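PDB 6WIL: hemolysin activator protein CdiB from Acinetobacter baumannii ACICU, which probably transports a large partner toxin of the contact-dependent growth inhibition system across the outer membrane, as an Omp85-superfamily two-partner secretion transporter. Local coordinates for residues S226-T231 / D261-S266; Y436-R441 / V480-S485; G465-L470 / S545-W550; Y515-V520 / R538-P543. One frame throughout, in Å; residues are numbered along the deposited sequence.

Contact 1 (S226-T231 / D261-S266); sequences SGNQDT and DDFHES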
# COMPACT_ATOMS: atom_id res chain seq x y z
N SER A 226 -10.34 11.81 -23.05
CA SER A 226 -9.91 13.05 -22.42
C SER A 226 -9.28 13.96 -23.46
O SER A 226 -8.72 13.49 -24.46
CB SER A 226 -8.92 12.79 -21.28
OG SER A 226 -9.51 12.06 -20.23
N GLY A 227 -9.37 15.26 -23.22
CA GLY A 227 -8.73 16.23 -24.08
C GLY A 227 -9.28 17.62 -23.84
O GLY A 227 -10.04 17.85 -22.91
N ASN A 228 -8.85 18.54 -24.70
CA ASN A 228 -9.42 19.87 -24.74
C ASN A 228 -10.53 19.91 -25.79
O ASN A 228 -10.86 18.90 -26.42
CB ASN A 228 -8.35 20.93 -25.00
CG ASN A 228 -7.56 20.68 -26.28
OD1 ASN A 228 -8.12 20.40 -27.34
ND2 ASN A 228 -6.24 20.79 -26.18
N GLN A 229 -11.11 21.09 -25.99
CA GLN A 229 -12.22 21.23 -26.92
C GLN A 229 -11.78 21.12 -28.38
O GLN A 229 -12.64 21.03 -29.26
CB GLN A 229 -12.92 22.56 -26.68
CG GLN A 229 -13.04 22.96 -25.21
CD GLN A 229 -14.08 22.15 -24.44
OE1 GLN A 229 -15.16 21.87 -24.95
NE2 GLN A 229 -13.75 21.78 -23.21
N ASP A 230 -10.47 21.12 -28.65
CA ASP A 230 -9.95 20.96 -30.00
C ASP A 230 -9.49 19.53 -30.29
O ASP A 230 -9.85 18.96 -31.32
CB ASP A 230 -8.78 21.92 -30.23
CG ASP A 230 -9.22 23.37 -30.29
OD1 ASP A 230 -10.44 23.63 -30.21
OD2 ASP A 230 -8.34 24.25 -30.42
N THR A 231 -8.69 18.95 -29.39
CA THR A 231 -8.09 17.64 -29.60
C THR A 231 -8.24 16.81 -28.34
O THR A 231 -8.62 17.31 -27.28
CB THR A 231 -6.61 17.76 -29.99
OG1 THR A 231 -5.90 18.48 -28.97
CG2 THR A 231 -6.45 18.49 -31.31
N ASP A 261 -3.59 9.17 -29.36
CA ASP A 261 -3.31 10.50 -28.84
C ASP A 261 -3.24 11.48 -30.01
O ASP A 261 -2.29 11.45 -30.80
CB ASP A 261 -2.01 10.51 -28.04
CG ASP A 261 -1.82 11.78 -27.23
OD1 ASP A 261 -2.63 12.71 -27.38
OD2 ASP A 261 -0.86 11.83 -26.43
N ASP A 262 -4.24 12.35 -30.12
CA ASP A 262 -4.25 13.39 -31.15
C ASP A 262 -3.34 14.56 -30.80
O ASP A 262 -2.97 15.32 -31.70
CB ASP A 262 -5.67 13.90 -31.39
CG ASP A 262 -6.53 12.92 -32.16
OD1 ASP A 262 -5.96 12.07 -32.88
OD2 ASP A 262 -7.77 13.00 -32.06
N PHE A 263 -2.97 14.72 -29.52
CA PHE A 263 -2.05 15.78 -29.14
C PHE A 263 -0.69 15.59 -29.80
O PHE A 263 -0.11 16.55 -30.33
CB PHE A 263 -1.91 15.83 -27.62
CG PHE A 263 -3.10 16.43 -26.92
CD1 PHE A 263 -3.19 17.80 -26.72
CD2 PHE A 263 -4.14 15.63 -26.48
CE1 PHE A 263 -4.27 18.36 -26.08
CE2 PHE A 263 -5.24 16.19 -25.84
CZ PHE A 263 -5.30 17.55 -25.64
N HIS A 264 -0.16 14.37 -29.77
CA HIS A 264 1.12 14.05 -30.39
C HIS A 264 0.97 13.14 -31.60
O HIS A 264 1.95 12.50 -32.02
CB HIS A 264 2.07 13.43 -29.36
CG HIS A 264 2.47 14.37 -28.26
ND1 HIS A 264 3.38 15.38 -28.45
CD2 HIS A 264 2.08 14.44 -26.97
CE1 HIS A 264 3.53 16.05 -27.31
NE2 HIS A 264 2.75 15.50 -26.40
N GLU A 265 -0.23 13.08 -32.18
CA GLU A 265 -0.54 12.29 -33.38
C GLU A 265 0.09 10.91 -33.32
O GLU A 265 0.84 10.49 -34.22
CB GLU A 265 -0.13 13.05 -34.65
CG GLU A 265 -0.93 14.34 -34.86
CD GLU A 265 -0.43 15.14 -36.05
OE1 GLU A 265 0.66 14.82 -36.58
OE2 GLU A 265 -1.12 16.10 -36.47
N SER A 266 -0.21 10.19 -32.25
CA SER A 266 0.46 8.95 -31.89
C SER A 266 -0.54 7.83 -31.66
O SER A 266 -1.71 8.05 -31.37
CB SER A 266 1.32 9.14 -30.62
OG SER A 266 1.86 7.91 -30.18
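Two neighbouring hairpin loops at the rim of the barrel meet where the benzyl group of Phe-263 reaches across to Gly-227, Asn-228 and Thr-231. The hydroxyl OG1 of Thr-231, set between its backbone N and carbonyl carbon (chi1 57°), sits above one face of the ring, shifted toward the rim, with Phe-263 CE1 3.3 Å away. The amide of Asn-228 comes in at the ring's edge, its plane turned 71° from the ring and its ND2 3.1 Å from Phe-263 CE1. Gly-227 CA also lies at the edge, 3.9 Å from Phe-263 CE2.

What fixes the Asn-228 amide is its other end. OD1 takes the backbone N-H of Thr-231 (N to OD1 2.6 Å, nearly straight at 171°) and that of Asp-230 (N to OD1 2.8 Å, more bent), the second bond making an Asx turn. Asn-228 thus ties up the loop that follows the first barrel strand, 217-228, beside the seam where Gly-227 bonds through its backbone to Thr-552 of the last strand. The loop carrying Phe-263 has its own Asx turn: Phe-263 N reaches Asp-261 OD1 at 3.0 Å from above the carboxylate plane. That carboxylate oxygen also bonds to Thr-233. Asp-467 and Glu-469, from the long loop between strands 432-444 and 476-487, pack against both Phe-263 and Asn-228.

Contact 2 (Y436-R441 / V480-S485); sequences YRLNWR and VQQEIS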
# COMPACT_ATOMS: atom_id res chain seq x y z
N TYR A 436 -12.61 13.46 1.96
CA TYR A 436 -11.49 14.30 1.56
C TYR A 436 -10.31 13.41 1.19
O TYR A 436 -10.00 12.45 1.89
CB TYR A 436 -11.08 15.28 2.66
CG TYR A 436 -9.75 15.96 2.41
CD1 TYR A 436 -9.66 17.06 1.56
CD2 TYR A 436 -8.59 15.50 3.01
CE1 TYR A 436 -8.45 17.68 1.33
CE2 TYR A 436 -7.37 16.11 2.78
CZ TYR A 436 -7.31 17.20 1.94
OH TYR A 436 -6.10 17.81 1.71
N ARG A 437 -9.64 13.75 0.09
CA ARG A 437 -8.56 12.93 -0.44
C ARG A 437 -7.38 13.81 -0.83
O ARG A 437 -7.55 14.79 -1.56
CB ARG A 437 -9.03 12.13 -1.66
CG ARG A 437 -7.94 11.31 -2.29
CD ARG A 437 -7.91 9.91 -1.72
NE ARG A 437 -6.88 9.09 -2.33
CZ ARG A 437 -6.97 8.56 -3.54
NH1 ARG A 437 -5.99 7.82 -4.03
NH2 ARG A 437 -8.05 8.77 -4.29
N LEU A 438 -6.19 13.45 -0.35
CA LEU A 438 -4.95 14.12 -0.72
C LEU A 438 -3.95 13.10 -1.23
O LEU A 438 -3.66 12.11 -0.55
CB LEU A 438 -4.36 14.90 0.46
CG LEU A 438 -3.00 15.58 0.22
CD1 LEU A 438 -2.99 16.98 0.81
CD2 LEU A 438 -1.86 14.76 0.81
N ASN A 439 -3.41 13.34 -2.43
CA ASN A 439 -2.35 12.54 -3.02
C ASN A 439 -1.12 13.41 -3.20
O ASN A 439 -1.20 14.49 -3.80
CB ASN A 439 -2.77 11.95 -4.36
CG ASN A 439 -3.98 11.05 -4.25
OD1 ASN A 439 -4.14 10.33 -3.27
ND2 ASN A 439 -4.85 11.10 -5.26
N TRP A 440 0.02 12.94 -2.70
CA TRP A 440 1.28 13.67 -2.81
C TRP A 440 2.38 12.74 -3.29
O TRP A 440 2.55 11.65 -2.74
CB TRP A 440 1.68 14.31 -1.48
CG TRP A 440 3.00 15.01 -1.54
CD1 TRP A 440 3.22 16.31 -1.88
CD2 TRP A 440 4.28 14.44 -1.26
NE1 TRP A 440 4.56 16.59 -1.82
CE2 TRP A 440 5.24 15.46 -1.44
CE3 TRP A 440 4.72 13.17 -0.87
CZ2 TRP A 440 6.60 15.26 -1.25
CZ3 TRP A 440 6.08 12.97 -0.68
CH2 TRP A 440 7.00 14.00 -0.86
N ARG A 441 3.13 13.18 -4.29
CA ARG A 441 4.28 12.45 -4.81
C ARG A 441 5.42 13.42 -5.02
O ARG A 441 5.21 14.54 -5.49
CB ARG A 441 3.93 11.73 -6.12
CG ARG A 441 5.12 11.10 -6.82
CD ARG A 441 4.69 9.93 -7.67
NE ARG A 441 4.04 8.89 -6.88
CZ ARG A 441 3.65 7.71 -7.36
NH1 ARG A 441 3.07 6.82 -6.57
NH2 ARG A 441 3.85 7.43 -8.64
N VAL A 480 0.76 17.86 -5.40
CA VAL A 480 -0.23 17.53 -4.39
C VAL A 480 -1.61 17.67 -5.03
O VAL A 480 -1.98 18.75 -5.49
CB VAL A 480 -0.11 18.41 -3.13
CG1 VAL A 480 0.03 19.87 -3.49
CG2 VAL A 480 -1.29 18.18 -2.22
N GLN A 481 -2.34 16.57 -5.08
CA GLN A 481 -3.72 16.55 -5.56
C GLN A 481 -4.66 16.55 -4.36
O GLN A 481 -4.45 15.81 -3.40
CB GLN A 481 -3.97 15.31 -6.42
CG GLN A 481 -3.09 15.22 -7.65
CD GLN A 481 -3.10 13.85 -8.29
OE1 GLN A 481 -3.21 12.83 -7.59
NE2 GLN A 481 -2.99 13.80 -9.61
N GLN A 482 -5.67 17.40 -4.42
CA GLN A 482 -6.66 17.48 -3.35
C GLN A 482 -8.06 17.39 -3.95
O GLN A 482 -8.31 17.93 -5.03
CB GLN A 482 -6.51 18.77 -2.54
CG GLN A 482 -5.33 18.74 -1.59
CD GLN A 482 -5.27 19.98 -0.71
OE1 GLN A 482 -5.55 19.92 0.48
NE2 GLN A 482 -4.88 21.10 -1.30
N GLU A 483 -8.95 16.72 -3.23
CA GLU A 483 -10.26 16.41 -3.77
C GLU A 483 -11.24 16.19 -2.63
O GLU A 483 -10.89 15.59 -1.61
CB GLU A 483 -10.19 15.16 -4.67
CG GLU A 483 -11.53 14.61 -5.11
CD GLU A 483 -11.38 13.30 -5.85
OE1 GLU A 483 -10.70 13.28 -6.89
OE2 GLU A 483 -11.93 12.28 -5.38
N ILE A 484 -12.46 16.68 -2.82
CA ILE A 484 -13.57 16.45 -1.90
C ILE A 484 -14.73 15.88 -2.71
O ILE A 484 -15.13 16.45 -3.72
CB ILE A 484 -14.01 17.74 -1.19
CG1 ILE A 484 -12.87 18.28 -0.32
CG2 ILE A 484 -15.26 17.49 -0.36
CD1 ILE A 484 -13.01 19.74 -0.02
N SER A 485 -15.27 14.75 -2.25
CA SER A 485 -16.42 14.12 -2.88
C SER A 485 -17.56 14.01 -1.87
O SER A 485 -17.33 13.70 -0.70
CB SER A 485 -16.06 12.73 -3.42
OG SER A 485 -15.55 11.90 -2.39
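Tyr-436 OH gives its proton to Gln-482 OE1 over 2.5 Å, the shortest polar bond between the two strands. The hydroxyl lies in the plane of the Gln-482 amide, on a lone pair of OE1, and the phenol ring stands almost upright to that amide, the planes 84° apart. With CG anti to its backbone N (chi1 168°), Tyr-436 carries its ring along the strand so that the hydroxyl end reaches the diagonal neighbour, Gln-482, edge on; CD1, also at the edge, meets CG1 of the directly paired Ile-484 at 3.9 Å. Leu-438 and Gln-482 run side by side, and the Leu-438 CD1 methyl fits against Val-480 CG2 at 3.7 Å. Trp-440 turns its edge to the same valine.

These residues form the outward face of an antiparallel ladder between barrel strands 432-444 and 476-487; a bound detergent molecule touches Trp-440, consistent with a lipid-facing surface. Arg-437 pairs with Glu-483 and Asn-439 with Gln-481 as hydrogen-bonded pairs, with four backbone bonds among them, such as Gln-481 N to Asn-439 O at 2.7 Å. Their side chains go to the other face, where Asn-439 ND2 makes a weak bond to Gln-481 OE1 at 3.3 Å and also lies over the centre of the Arg-437 guanidinium, 3.6 Å above its plane. The Glu-483 carboxylate is salt-bridged beyond the two strands, to Arg-524 and to Arg-464 of the long inward loop.

Contact 3 (G465-L470 / S545-W550); sequences GFDGEL and SIKKDW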
# COMPACT_ATOMS: atom_id res chain seq x y z
N GLY A 465 -6.85 19.26 -14.74
CA GLY A 465 -7.23 20.51 -15.36
C GLY A 465 -6.35 20.92 -16.52
O GLY A 465 -6.62 21.95 -17.15
N PHE A 466 -5.30 20.16 -16.82
CA PHE A 466 -4.40 20.44 -17.93
C PHE A 466 -4.41 19.27 -18.90
O PHE A 466 -4.49 18.10 -18.48
CB PHE A 466 -2.97 20.71 -17.43
CG PHE A 466 -2.81 22.05 -16.77
CD1 PHE A 466 -2.56 23.19 -17.53
CD2 PHE A 466 -2.89 22.18 -15.39
CE1 PHE A 466 -2.41 24.42 -16.93
CE2 PHE A 466 -2.74 23.41 -14.79
CZ PHE A 466 -2.49 24.53 -15.56
N ASP A 467 -4.33 19.58 -20.20
CA ASP A 467 -4.50 18.56 -21.22
C ASP A 467 -3.28 17.64 -21.31
O ASP A 467 -3.40 16.47 -21.71
CB ASP A 467 -4.75 19.21 -22.59
CG ASP A 467 -3.79 20.34 -22.89
OD1 ASP A 467 -2.55 20.14 -22.75
OD2 ASP A 467 -4.27 21.43 -23.28
N GLY A 468 -2.10 18.16 -20.95
CA GLY A 468 -0.88 17.40 -21.06
C GLY A 468 -0.17 17.44 -22.39
O GLY A 468 0.77 16.65 -22.60
N GLU A 469 -0.57 18.33 -23.31
CA GLU A 469 0.21 18.47 -24.53
C GLU A 469 1.57 19.08 -24.25
O GLU A 469 2.55 18.79 -24.94
CB GLU A 469 -0.54 19.32 -25.56
CG GLU A 469 -0.62 20.79 -25.22
CD GLU A 469 -1.45 21.54 -26.22
OE1 GLU A 469 -0.95 21.78 -27.33
OE2 GLU A 469 -2.63 21.84 -25.91
N LEU A 470 1.64 19.95 -23.26
CA LEU A 470 2.89 20.55 -22.83
C LEU A 470 3.00 20.35 -21.34
O LEU A 470 2.06 20.67 -20.61
CB LEU A 470 2.98 22.04 -23.18
CG LEU A 470 2.91 22.41 -24.66
CD1 LEU A 470 2.75 23.90 -24.82
CD2 LEU A 470 4.12 21.91 -25.44
N SER A 545 3.56 29.85 -21.65
CA SER A 545 3.68 28.80 -22.66
C SER A 545 2.65 27.69 -22.48
O SER A 545 2.61 26.79 -23.33
CB SER A 545 5.09 28.22 -22.63
OG SER A 545 5.37 27.60 -21.39
N ILE A 546 1.84 27.71 -21.43
CA ILE A 546 0.80 26.72 -21.20
C ILE A 546 -0.55 27.38 -21.44
O ILE A 546 -0.78 28.52 -21.03
CB ILE A 546 0.87 26.13 -19.78
CG1 ILE A 546 2.24 25.47 -19.53
CG2 ILE A 546 -0.24 25.13 -19.56
CD1 ILE A 546 2.34 24.05 -20.05
N LYS A 547 -1.46 26.64 -22.09
CA LYS A 547 -2.66 27.24 -22.65
C LYS A 547 -3.63 27.74 -21.58
O LYS A 547 -4.22 28.82 -21.72
CB LYS A 547 -3.35 26.23 -23.57
CG LYS A 547 -2.64 25.95 -24.87
CD LYS A 547 -3.51 25.06 -25.73
CE LYS A 547 -3.05 25.03 -27.19
NZ LYS A 547 -3.46 23.71 -27.77
N LYS A 548 -3.79 26.98 -20.49
CA LYS A 548 -4.87 27.19 -19.52
C LYS A 548 -6.24 27.09 -20.19
O LYS A 548 -7.16 27.87 -19.90
CB LYS A 548 -4.73 28.52 -18.77
CG LYS A 548 -3.69 28.50 -17.66
CD LYS A 548 -3.69 29.78 -16.85
CE LYS A 548 -3.36 30.98 -17.72
NZ LYS A 548 -2.16 30.71 -18.54
N ASP A 549 -6.39 26.12 -21.08
CA ASP A 549 -7.63 25.91 -21.81
C ASP A 549 -8.59 25.05 -20.98
O ASP A 549 -8.26 24.59 -19.88
CB ASP A 549 -7.33 25.27 -23.16
CG ASP A 549 -8.29 25.73 -24.25
OD1 ASP A 549 -8.54 26.95 -24.35
OD2 ASP A 549 -8.78 24.87 -25.01
N TRP A 550 -9.80 24.85 -21.49
CA TRP A 550 -10.77 23.98 -20.85
C TRP A 550 -10.56 22.54 -21.31
O TRP A 550 -10.32 22.29 -22.50
CB TRP A 550 -12.20 24.42 -21.18
CG TRP A 550 -12.63 25.64 -20.43
CD1 TRP A 550 -12.42 26.94 -20.80
CD2 TRP A 550 -13.36 25.68 -19.20
NE1 TRP A 550 -12.97 27.78 -19.86
CE2 TRP A 550 -13.56 27.04 -18.87
CE3 TRP A 550 -13.87 24.70 -18.34
CZ2 TRP A 550 -14.24 27.44 -17.72
CZ3 TRP A 550 -14.54 25.10 -17.20
CH2 TRP A 550 -14.72 26.45 -16.90
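The ring of Phe-466 takes the CG2 methyl of Ile-546 obliquely, at CE1 and CD1; the closer approach, Phe-466 CE1 to Ile-546 CG2, is 3.5 Å, and the two side chains cross at about a right angle. Ile-546 has that methyl anti to its backbone N and sends its longer branch, ending in CD1, the other way (chi1 -59°), which brings CD1 3.8 Å from Leu-470 CB. One isoleucine therefore bridges two residues of the opposing loop. Leu-470 in turn rests its CD1 methyl on the carbonyl of Ser-545, with Leu-470 CD1 3.3 Å from Ser-545 O.

The second flat group is the carboxylate of Glu-469. Lys-547, extended beyond CG, comes across it and forms a salt bridge, NZ lying 2.8 Å from Glu-469 OE2 on its syn side and making a weak bond to OE1. Gly-465 and Phe-466 end the VRGF/Y signature of the lid loop L6, which in Omp85 proteins folds back into the barrel; here it meets the loop between the last two barrel strands, 530-541 and 550-559. Past the signature the chain turns sharply: Asp-467 OD1 accepts from Glu-469 N at 2.7 Å, an Asx turn with an almost straight bond (167°). This turn leaves two acceptors close together, Asp-467 OD2 and Glu-469 OE2 being 3.1 Å apart, a proximity that the ammonium of Lys-547 probably eases. Further along the second loop, Lys-548 packs on Ala-542.

Contact 4 (Y515-V520 / R538-P543); sequences YLLGSV and RGLIAP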
# COMPACT_ATOMS: atom_id res chain seq x y z
N TYR A 515 5.50 26.19 -11.85
CA TYR A 515 4.30 26.02 -11.05
C TYR A 515 3.07 25.84 -11.93
O TYR A 515 2.92 26.51 -12.96
CB TYR A 515 4.08 27.22 -10.12
CG TYR A 515 2.91 27.05 -9.19
CD1 TYR A 515 3.02 26.29 -8.04
CD2 TYR A 515 1.69 27.66 -9.45
CE1 TYR A 515 1.96 26.13 -7.17
CE2 TYR A 515 0.61 27.50 -8.59
CZ TYR A 515 0.76 26.73 -7.45
OH TYR A 515 -0.30 26.57 -6.59
N LEU A 516 2.20 24.93 -11.51
CA LEU A 516 0.92 24.69 -12.17
C LEU A 516 -0.18 24.61 -11.12
O LEU A 516 0.03 24.06 -10.03
CB LEU A 516 0.94 23.39 -12.99
CG LEU A 516 1.68 23.42 -14.33
CD1 LEU A 516 1.66 22.05 -14.98
CD2 LEU A 516 1.09 24.46 -15.26
N LEU A 517 -1.34 25.17 -11.45
CA LEU A 517 -2.51 25.10 -10.59
C LEU A 517 -3.72 24.83 -11.48
O LEU A 517 -4.07 25.66 -12.32
CB LEU A 517 -2.71 26.39 -9.79
CG LEU A 517 -4.01 26.47 -8.98
CD1 LEU A 517 -3.94 25.60 -7.74
CD2 LEU A 517 -4.35 27.90 -8.61
N GLY A 518 -4.34 23.67 -11.29
CA GLY A 518 -5.53 23.32 -12.04
C GLY A 518 -6.69 22.97 -11.13
O GLY A 518 -6.49 22.69 -9.95
N SER A 519 -7.90 22.99 -11.67
CA SER A 519 -9.08 22.64 -10.89
C SER A 519 -10.01 21.78 -11.75
O SER A 519 -10.06 21.92 -12.97
CB SER A 519 -9.82 23.88 -10.39
OG SER A 519 -10.79 23.53 -9.41
N VAL A 520 -10.74 20.89 -11.08
CA VAL A 520 -11.58 19.90 -11.75
C VAL A 520 -12.89 19.78 -10.99
O VAL A 520 -12.91 19.77 -9.76
CB VAL A 520 -10.86 18.54 -11.85
CG1 VAL A 520 -11.86 17.40 -11.97
CG2 VAL A 520 -9.92 18.54 -13.04
N ARG A 538 -10.11 23.11 -15.85
CA ARG A 538 -9.40 24.20 -16.49
C ARG A 538 -8.12 24.47 -15.71
O ARG A 538 -8.03 24.18 -14.51
CB ARG A 538 -10.25 25.47 -16.56
CG ARG A 538 -10.32 26.26 -15.26
CD ARG A 538 -11.11 27.55 -15.43
NE ARG A 538 -10.86 28.18 -16.72
CZ ARG A 538 -9.81 28.95 -16.99
NH1 ARG A 538 -9.67 29.48 -18.20
NH2 ARG A 538 -8.90 29.19 -16.05
N GLY A 539 -7.13 25.03 -16.40
CA GLY A 539 -5.91 25.46 -15.74
C GLY A 539 -6.09 26.85 -15.15
O GLY A 539 -6.56 27.76 -15.83
N LEU A 540 -5.72 27.00 -13.88
CA LEU A 540 -5.89 28.27 -13.19
C LEU A 540 -4.65 29.15 -13.27
O LEU A 540 -4.72 30.30 -13.72
CB LEU A 540 -6.28 28.02 -11.73
CG LEU A 540 -7.61 27.30 -11.54
CD1 LEU A 540 -7.94 27.15 -10.07
CD2 LEU A 540 -8.72 28.02 -12.27
N ILE A 541 -3.50 28.63 -12.85
CA ILE A 541 -2.23 29.35 -12.92
C ILE A 541 -1.24 28.51 -13.70
O ILE A 541 -1.03 27.33 -13.40
CB ILE A 541 -1.68 29.67 -11.52
CG1 ILE A 541 -2.54 30.75 -10.85
CG2 ILE A 541 -0.22 30.11 -11.61
CD1 ILE A 541 -2.72 31.99 -11.70
N ALA A 542 -0.63 29.12 -14.71
CA ALA A 542 0.35 28.43 -15.55
C ALA A 542 1.25 29.47 -16.20
O ALA A 542 0.84 30.62 -16.35
CB ALA A 542 -0.35 27.58 -16.62
N PRO A 543 2.47 29.09 -16.58
CA PRO A 543 3.29 30.00 -17.38
C PRO A 543 2.62 30.32 -18.70
O PRO A 543 1.67 29.65 -19.13
CB PRO A 543 4.59 29.21 -17.59
CG PRO A 543 4.60 28.21 -16.49
CD PRO A 543 3.18 27.86 -16.23
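Leu-517 O marks the tight spot between these two strands: it accepts from both Leu-540 N at 2.6 Å and Ile-541 N at 3.1 Å. Two successive residues facing Leu-517 make a classic beta bulge, which shifts the register by one. Leu-540, the first of the two bulge residues, points its side chain toward the partner strand, where its CB lies 3.7 Å from Leu-517 CD2 and its CD1 methyl reaches Ser-519 CB. Next to the bulge Gly-518 faces Gly-539 in a non-hydrogen-bonded pair, with no side chain on either strand and their CA atoms only 4.3 Å apart.

Toward Arg-538 the ladder is slacker. The two backbone bonds between Ser-519 and Arg-538 are nearly straight, Ser-519 N to Arg-538 O measuring 3.1 Å, but the CA atoms of that pair stand 5.8 Å apart. On the outward face, Ile-541 is at the protein surface: its CG2 methyl, anti to the backbone N, meets the edge of the Tyr-515 ring, 3.8 Å from CD2, while CD1, at the end of its other branch, leads away from the partner strand. The phenol hydroxyl of Tyr-515 is bonded to Gln-501.

On the inner side, Leu-516 CD2 packs on Ala-542 CB at 3.7 Å and, less closely, on the ring of Pro-543. Leu-516 and Ala-542 are both covered by Phe-466 of the lid loop. Strands 515-526 and 530-541 form a hairpin of the barrel wall, strand 515-526 being bonded along its other edge to strand 493-505 through Gly-502, Asp-500 and Ala-498, with strand 550-559 following beyond 530-541.

Overall arrangement
All four contacts belong to the 16-stranded antiparallel barrel and its loops. Contact 1 closes first along the chain; contacts 2 and 3 then interlock, because segment 465-470 falls between the two segments of contact 2 and segment 480-485 between those of contact 3, and contact 4 nests within contact 3. Contact 3 is the common neighbour: it touches contacts 1 and 4, its centre about 11 Å and about 8 Å from theirs, with Phe-466 on Gly-539. Contact 2 touches none of the others; its centre is about 15 Å from that of contact 4, in the same sheet, and about 20 Å from that of contact 3. The lid loop thus links first-strand and last-strand loops near the seam.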